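Local coordinates for globin protein (Ramazzottius varieornatus, PDB 5ZIQ) that is of unknown function but binds a heme whose iron has a histidine on each side, and may bind or carry oxygen as other globins do, at residues D18-L23 and I104-L109; K33-F38 and K132-A137. One frame throughout, in Å; residues are numbered along the deposited sequence.

Contact 1: D18-L23 and I104-L109; sequences DPRFPL and ILLTNL
Phe21 meets Leu105 at the rim of its ring: methyl CD2 of Leu105 lies 3.9 Å from Phe21 CE1 and equally near CD1, close to the ring plane, so the methyl touches an edge and not a face. The two side chains cross at about a right angle. With chi1 at -169°, Phe21 carries its ring on the side of its own carbonyl carbon, where CD of Pro22 stands 3.6 Å above one face, offset toward the rim. A flat apolar group suits this buried spot, which Val102 and Ser99 also line, while Trp160 of helix 148-170 packs on Leu105. Here the chain ahead of the first long helix of a globin fold leans on helix 102-115, apparently the F helix of the family, just before the heme ligand His116. A type I turn from Asp18 to Phe21 shapes that chain, and an Asx turn overlaps it, Asp18 OD1 accepting from Arg20 N at 3.0 Å. The Arg20 side chain starts by pointing its CB toward the helix. CG and CD continue the chain in extended form, and a chi3 of -68° then bends NE back to the carboxylate. NE lies 3.2 Å from Asp18 OD1 in a nearly straight bond (167°), with the oxygen in the guanidinium plane. Beyond CZ, NH2 makes the salt bridge to Asp18 OD2 at 2.8 Å. Each oxygen offers its syn lone pair to this side-on grip, which limits rotation of the guanidinium. The remaining nitrogen, NH1, reaches the helix: Leu106 CD1 lies obliquely to the group, 4.4 Å from NH1, and Asp103 forms a second salt bridge with NH1. Arginine suits this exposed position because its long apolar stem can bring one charged group to both carboxylates.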
loop_
_atom_site.group_PDB
_atom_site.type_symbol
_atom_site.label_atom_id
_atom_site.label_comp_id
_atom_site.label_asym_id
_atom_site.label_seq_id
_atom_site.Cartn_x
_atom_site.Cartn_y
_atom_site.Cartn_z
ATOM N N ASP A 18 22.139 1.203 2.472
ATOM C CA ASP A 18 22.234 -0.258 2.371
ATOM C C ASP A 18 21.835 -0.644 0.942
ATOM O O ASP A 18 20.691 -0.376 0.535
ATOM C CB ASP A 18 21.300 -0.884 3.424
ATOM C CG ASP A 18 21.266 -2.429 3.408
ATOM O OD1 ASP A 18 21.666 -3.098 2.427
ATOM O OD2 ASP A 18 20.807 -2.994 4.431
ATOM N N PRO A 19 22.754 -1.261 0.165
ATOM C CA PRO A 19 22.469 -1.552 -1.253
ATOM C C PRO A 19 21.343 -2.556 -1.492
ATOM O O PRO A 19 20.911 -2.707 -2.637
ATOM C CB PRO A 19 23.799 -2.103 -1.794
ATOM C CG PRO A 19 24.521 -2.600 -0.591
ATOM C CD PRO A 19 24.087 -1.749 0.568
ATOM N N ARG A 20 20.854 -3.228 -0.441
ATOM C CA ARG A 20 19.664 -4.081 -0.573
ATOM C C ARG A 20 18.396 -3.247 -0.802
ATOM O O ARG A 20 17.424 -3.742 -1.359
ATOM C CB ARG A 20 19.480 -4.957 0.669
ATOM C CG ARG A 20 20.553 -6.036 0.812
ATOM C CD ARG A 20 20.337 -6.860 2.063
ATOM N NE ARG A 20 20.577 -6.034 3.237
ATOM C CZ ARG A 20 20.251 -6.389 4.474
ATOM N NH1 ARG A 20 19.658 -7.548 4.695
ATOM N NH2 ARG A 20 20.516 -5.578 5.480
ATOM N N PHE A 21 18.422 -1.995 -0.350
ATOM C CA PHE A 21 17.312 -1.065 -0.516
ATOM C C PHE A 21 17.439 -0.471 -1.924
ATOM O O PHE A 21 18.529 -0.139 -2.331
ATOM C CB PHE A 21 17.389 0.024 0.557
ATOM C CG PHE A 21 16.154 0.875 0.633
ATOM C CD1 PHE A 21 14.979 0.347 1.148
ATOM C CD2 PHE A 21 16.152 2.166 0.140
ATOM C CE1 PHE A 21 13.811 1.122 1.203
ATOM C CE2 PHE A 21 14.988 2.949 0.175
ATOM C CZ PHE A 21 13.830 2.423 0.726
ATOM N N PRO A 22 16.318 -0.365 -2.675
ATOM C CA PRO A 22 16.473 -0.013 -4.100
ATOM C C PRO A 22 16.931 1.417 -4.356
ATOM O O PRO A 22 17.627 1.676 -5.324
ATOM C CB PRO A 22 15.064 -0.256 -4.668
ATOM C CG PRO A 22 14.136 -0.152 -3.478
ATOM C CD PRO A 22 14.923 -0.747 -2.351
ATOM N N LEU A 23 16.493 2.365 -3.527
ATOM C CA LEU A 23 16.729 3.783 -3.836
ATOM C C LEU A 23 18.109 4.266 -3.440
ATOM O O LEU A 23 18.626 3.871 -2.386
ATOM C CB LEU A 23 15.671 4.666 -3.139
ATOM C CG LEU A 23 14.212 4.315 -3.455
ATOM C CD1 LEU A 23 13.306 5.231 -2.616
ATOM C CD2 LEU A 23 13.932 4.452 -4.954
ATOM N N ILE A 104 14.523 -5.728 8.967
ATOM C CA ILE A 104 13.186 -5.570 9.573
ATOM C C ILE A 104 12.097 -5.317 8.520
ATOM O O ILE A 104 11.029 -5.920 8.566
ATOM C CB ILE A 104 13.180 -4.424 10.609
ATOM C CG1 ILE A 104 13.913 -4.841 11.889
ATOM C CG2 ILE A 104 11.760 -3.998 10.945
ATOM C CD1 ILE A 104 13.767 -3.828 13.010
ATOM N N LEU A 105 12.411 -4.452 7.559
ATOM C CA LEU A 105 11.555 -4.143 6.402
ATOM C C LEU A 105 11.199 -5.435 5.666
ATOM O O LEU A 105 10.021 -5.697 5.370
ATOM C CB LEU A 105 12.307 -3.155 5.503
ATOM C CG LEU A 105 11.784 -2.713 4.150
ATOM C CD1 LEU A 105 10.449 -2.041 4.310
ATOM C CD2 LEU A 105 12.790 -1.714 3.622
ATOM N N LEU A 106 12.202 -6.298 5.464
ATOM C CA LEU A 106 11.947 -7.581 4.798
ATOM C C LEU A 106 11.051 -8.518 5.612
ATOM O O LEU A 106 10.138 -9.119 5.068
ATOM C CB LEU A 106 13.260 -8.276 4.423
ATOM C CG LEU A 106 14.134 -7.563 3.377
ATOM C CD1 LEU A 106 15.494 -8.242 3.315
ATOM C CD2 LEU A 106 13.482 -7.517 2.002
ATOM N N THR A 107 11.301 -8.614 6.921
ATOM C CA THR A 107 10.464 -9.402 7.832
ATOM C C THR A 107 9.001 -8.927 7.729
ATOM O O THR A 107 8.070 -9.736 7.567
ATOM C CB THR A 107 10.985 -9.244 9.273
ATOM O OG1 THR A 107 12.278 -9.857 9.363
ATOM C CG2 THR A 107 10.015 -9.890 10.307
ATOM N N ASN A 108 8.811 -7.614 7.767
ATOM C CA ASN A 108 7.459 -7.052 7.802
ATOM C C ASN A 108 6.722 -7.271 6.495
ATOM O O ASN A 108 5.553 -7.677 6.506
ATOM C CB ASN A 108 7.510 -5.567 8.158
ATOM C CG ASN A 108 7.907 -5.325 9.599
ATOM O OD1 ASN A 108 7.728 -6.190 10.459
ATOM N ND2 ASN A 108 8.464 -4.148 9.867
ATOM N N LEU A 109 7.403 -7.037 5.365
ATOM C CA LEU A 109 6.746 -7.212 4.069
ATOM C C LEU A 109 6.460 -8.674 3.756
ATOM O O LEU A 109 5.387 -8.999 3.231
ATOM C CB LEU A 109 7.538 -6.541 2.954
ATOM C CG LEU A 109 7.616 -5.010 3.056
ATOM C CD1 LEU A 109 8.677 -4.535 2.075
ATOM C CD2 LEU A 109 6.252 -4.354 2.793
#

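Contact 2: K33-F38 and K132-A137; sequences KSWKTF and KCLVFA
Phe38 drives the far edge of its ring between Leu134 and Ala137, joining helix 25-38 to helix 127-142 in the all-helical globin fold. By their order in the chain these probably correspond to the A and G helices. The axes of the two segments come no closer than 13.1 Å and lie at 78° to each other, a separation bridged by large aromatic side chains. Among the apolar contacts, Phe38 CZ reaches Ala137 CB at 3.9 Å, and Phe38 CE2 lies 4.0 Å from Leu134 CD1, which comes to the ring obliquely. The small Ala137 allows the ring tip to come close to its backbone. With CG anti to the backbone N (chi1 179°), Leu134 can turn the same methyl to Trp35 CH2 as well, at 4.2 Å and near the indole plane. Between the aromatics themselves, Phe38 CD2 stands 3.6 Å above one face of Trp35, and Trp35 CZ2 lies in the plane of the Phe38 ring. This edge on a face probably helps to fix the tilt of the indole. Were Phe38 replaced by an alanine, a gap would probably open beside Leu134 and Ala137, and the indole would be likely to lose the ring edge against its face. Among the polar atoms of this buried layer, about 7 Å from the heme at the Leu134 side chain, indole NE1 bonds to Asp93, and Ala137 O accepts from Thr141 OG1. That same carbonyl oxygen also meets the slightly positive rim of the phenyl ring, with Phe38 CE1 3.5 Å from Ala137 O and the oxygen near the ring plane.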
loop_
_atom_site.group_PDB
_atom_site.type_symbol
_atom_site.label_atom_id
_atom_site.label_comp_id
_atom_site.label_asym_id
_atom_site.label_seq_id
_atom_site.Cartn_x
_atom_site.Cartn_y
_atom_site.Cartn_z
ATOM N N LYS A 33 10.742 12.350 2.725
ATOM C CA LYS A 33 10.121 13.692 2.819
ATOM C C LYS A 33 8.707 13.705 2.261
ATOM O O LYS A 33 7.794 14.280 2.867
ATOM C CB LYS A 33 10.905 14.745 2.048
ATOM C CG LYS A 33 12.139 15.330 2.679
ATOM C CD LYS A 33 12.460 16.662 1.965
ATOM C CE LYS A 33 12.723 16.519 0.455
ATOM N NZ LYS A 33 13.397 17.712 -0.142
ATOM N N SER A 34 8.526 13.092 1.092
ATOM C CA SER A 34 7.229 13.065 0.437
ATOM C C SER A 34 6.210 12.277 1.254
ATOM O O SER A 34 5.066 12.711 1.468
ATOM C CB SER A 34 7.377 12.446 -0.949
ATOM O OG SER A 34 6.116 12.297 -1.547
ATOM N N TRP A 35 6.648 11.134 1.760
ATOM C CA TRP A 35 5.777 10.288 2.554
ATOM C C TRP A 35 5.355 10.982 3.837
ATOM O O TRP A 35 4.238 10.759 4.294
ATOM C CB TRP A 35 6.441 8.951 2.893
ATOM C CG TRP A 35 5.465 8.004 3.485
ATOM C CD1 TRP A 35 5.237 7.784 4.801
ATOM C CD2 TRP A 35 4.545 7.157 2.766
ATOM N NE1 TRP A 35 4.247 6.847 4.959
ATOM C CE2 TRP A 35 3.811 6.434 3.725
ATOM C CE3 TRP A 35 4.303 6.918 1.400
ATOM C CZ2 TRP A 35 2.827 5.495 3.367
ATOM C CZ3 TRP A 35 3.350 5.974 1.041
ATOM C CH2 TRP A 35 2.608 5.273 2.020
ATOM N N LYS A 36 6.256 11.779 4.423
ATOM C CA LYS A 36 5.930 12.468 5.674
ATOM C C LYS A 36 4.681 13.314 5.445
ATOM O O LYS A 36 3.734 13.270 6.244
ATOM C CB LYS A 36 7.115 13.305 6.229
ATOM C CG LYS A 36 6.844 13.888 7.624
ATOM C CD LYS A 36 6.600 12.779 8.631
ATOM C CE LYS A 36 6.489 13.304 10.047
ATOM N NZ LYS A 36 5.869 12.291 10.958
ATOM N N THR A 37 4.649 14.029 4.321
ATOM C CA THR A 37 3.464 14.798 3.935
ATOM C C THR A 37 2.214 13.913 3.756
ATOM O O THR A 37 1.146 14.182 4.333
ATOM C CB THR A 37 3.752 15.627 2.675
ATOM O OG1 THR A 37 4.893 16.456 2.937
ATOM C CG2 THR A 37 2.550 16.500 2.292
ATOM N N PHE A 38 2.354 12.851 2.977
ATOM C CA PHE A 38 1.244 11.935 2.700
ATOM C C PHE A 38 0.666 11.294 3.961
ATOM O O PHE A 38 -0.549 11.047 4.054
ATOM C CB PHE A 38 1.762 10.844 1.772
ATOM C CG PHE A 38 0.722 9.840 1.362
ATOM C CD1 PHE A 38 -0.389 10.231 0.602
ATOM C CD2 PHE A 38 0.838 8.502 1.752
ATOM C CE1 PHE A 38 -1.343 9.292 0.208
ATOM C CE2 PHE A 38 -0.116 7.558 1.357
ATOM C CZ PHE A 38 -1.210 7.955 0.583
ATOM N N LYS A 132 -1.554 0.481 -8.036
ATOM C CA LYS A 132 -2.270 1.569 -8.708
ATOM C C LYS A 132 -3.122 2.332 -7.713
ATOM O O LYS A 132 -3.289 3.522 -7.849
ATOM C CB LYS A 132 -3.174 1.047 -9.848
ATOM C CG LYS A 132 -2.495 0.912 -11.213
ATOM C CD LYS A 132 -3.323 0.094 -12.203
ATOM C CE LYS A 132 -4.178 0.970 -13.110
ATOM N NZ LYS A 132 -4.418 0.337 -14.418
ATOM N N CYS A 133 -3.658 1.629 -6.721
ATOM C CA CYS A 133 -4.512 2.253 -5.699
ATOM C C CYS A 133 -3.719 3.153 -4.772
ATOM O O CYS A 133 -4.164 4.259 -4.464
ATOM C CB CYS A 133 -5.278 1.202 -4.910
ATOM S SG CYS A 133 -6.339 0.223 -5.983
ATOM N N LEU A 134 -2.541 2.686 -4.343
ATOM C CA LEU A 134 -1.636 3.534 -3.576
ATOM C C LEU A 134 -1.179 4.727 -4.398
ATOM O O LEU A 134 -1.198 5.847 -3.904
ATOM C CB LEU A 134 -0.429 2.744 -3.046
ATOM C CG LEU A 134 0.570 3.580 -2.241
ATOM C CD1 LEU A 134 -0.053 4.315 -1.050
ATOM C CD2 LEU A 134 1.694 2.657 -1.779
ATOM N N VAL A 135 -0.793 4.491 -5.653
ATOM C CA VAL A 135 -0.443 5.610 -6.552
ATOM C C VAL A 135 -1.582 6.638 -6.661
ATOM O O VAL A 135 -1.348 7.845 -6.570
ATOM C CB VAL A 135 0.003 5.089 -7.936
ATOM C CG1 VAL A 135 0.058 6.203 -8.971
ATOM C CG2 VAL A 135 1.347 4.391 -7.805
ATOM N N PHE A 136 -2.807 6.153 -6.833
ATOM C CA PHE A 136 -3.978 7.035 -6.871
ATOM C C PHE A 136 -4.077 7.899 -5.621
ATOM O O PHE A 136 -4.298 9.107 -5.710
ATOM C CB PHE A 136 -5.272 6.250 -7.074
ATOM C CG PHE A 136 -6.500 7.113 -7.050
ATOM C CD1 PHE A 136 -6.786 7.974 -8.113
ATOM C CD2 PHE A 136 -7.358 7.088 -5.952
ATOM C CE1 PHE A 136 -7.920 8.769 -8.088
ATOM C CE2 PHE A 136 -8.497 7.890 -5.919
ATOM C CZ PHE A 136 -8.767 8.736 -6.986
ATOM N N ALA A 137 -3.935 7.272 -4.454
ATOM C CA ALA A 137 -4.019 8.020 -3.204
ATOM C C ALA A 137 -2.887 9.033 -3.091
ATOM O O ALA A 137 -3.106 10.157 -2.648
ATOM C CB ALA A 137 -4.040 7.085 -2.008
#

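In the fold
From the N terminus, the chain first passes 18-23, the stretch just before helix 25-38, and its partner 104-109 comes only after helices 42-56, 72-76 and 79-97; contact 1 thus closes a loop of 80 residues. Before that loop is complete, 33-38 at the end of helix 25-38 has opened another, which contact 2 closes at 132-137 after 93 residues. The two loops therefore cross. Contact 1 ties the N-terminal lead to helix 102-115, and contact 2 ties the end of helix 25-38 to helix 127-142, the one after helix 102-115. Their centres are 19 Å apart and their nearest atoms about 9 Å, contact 1 nearer the periphery and contact 2 deeper inside.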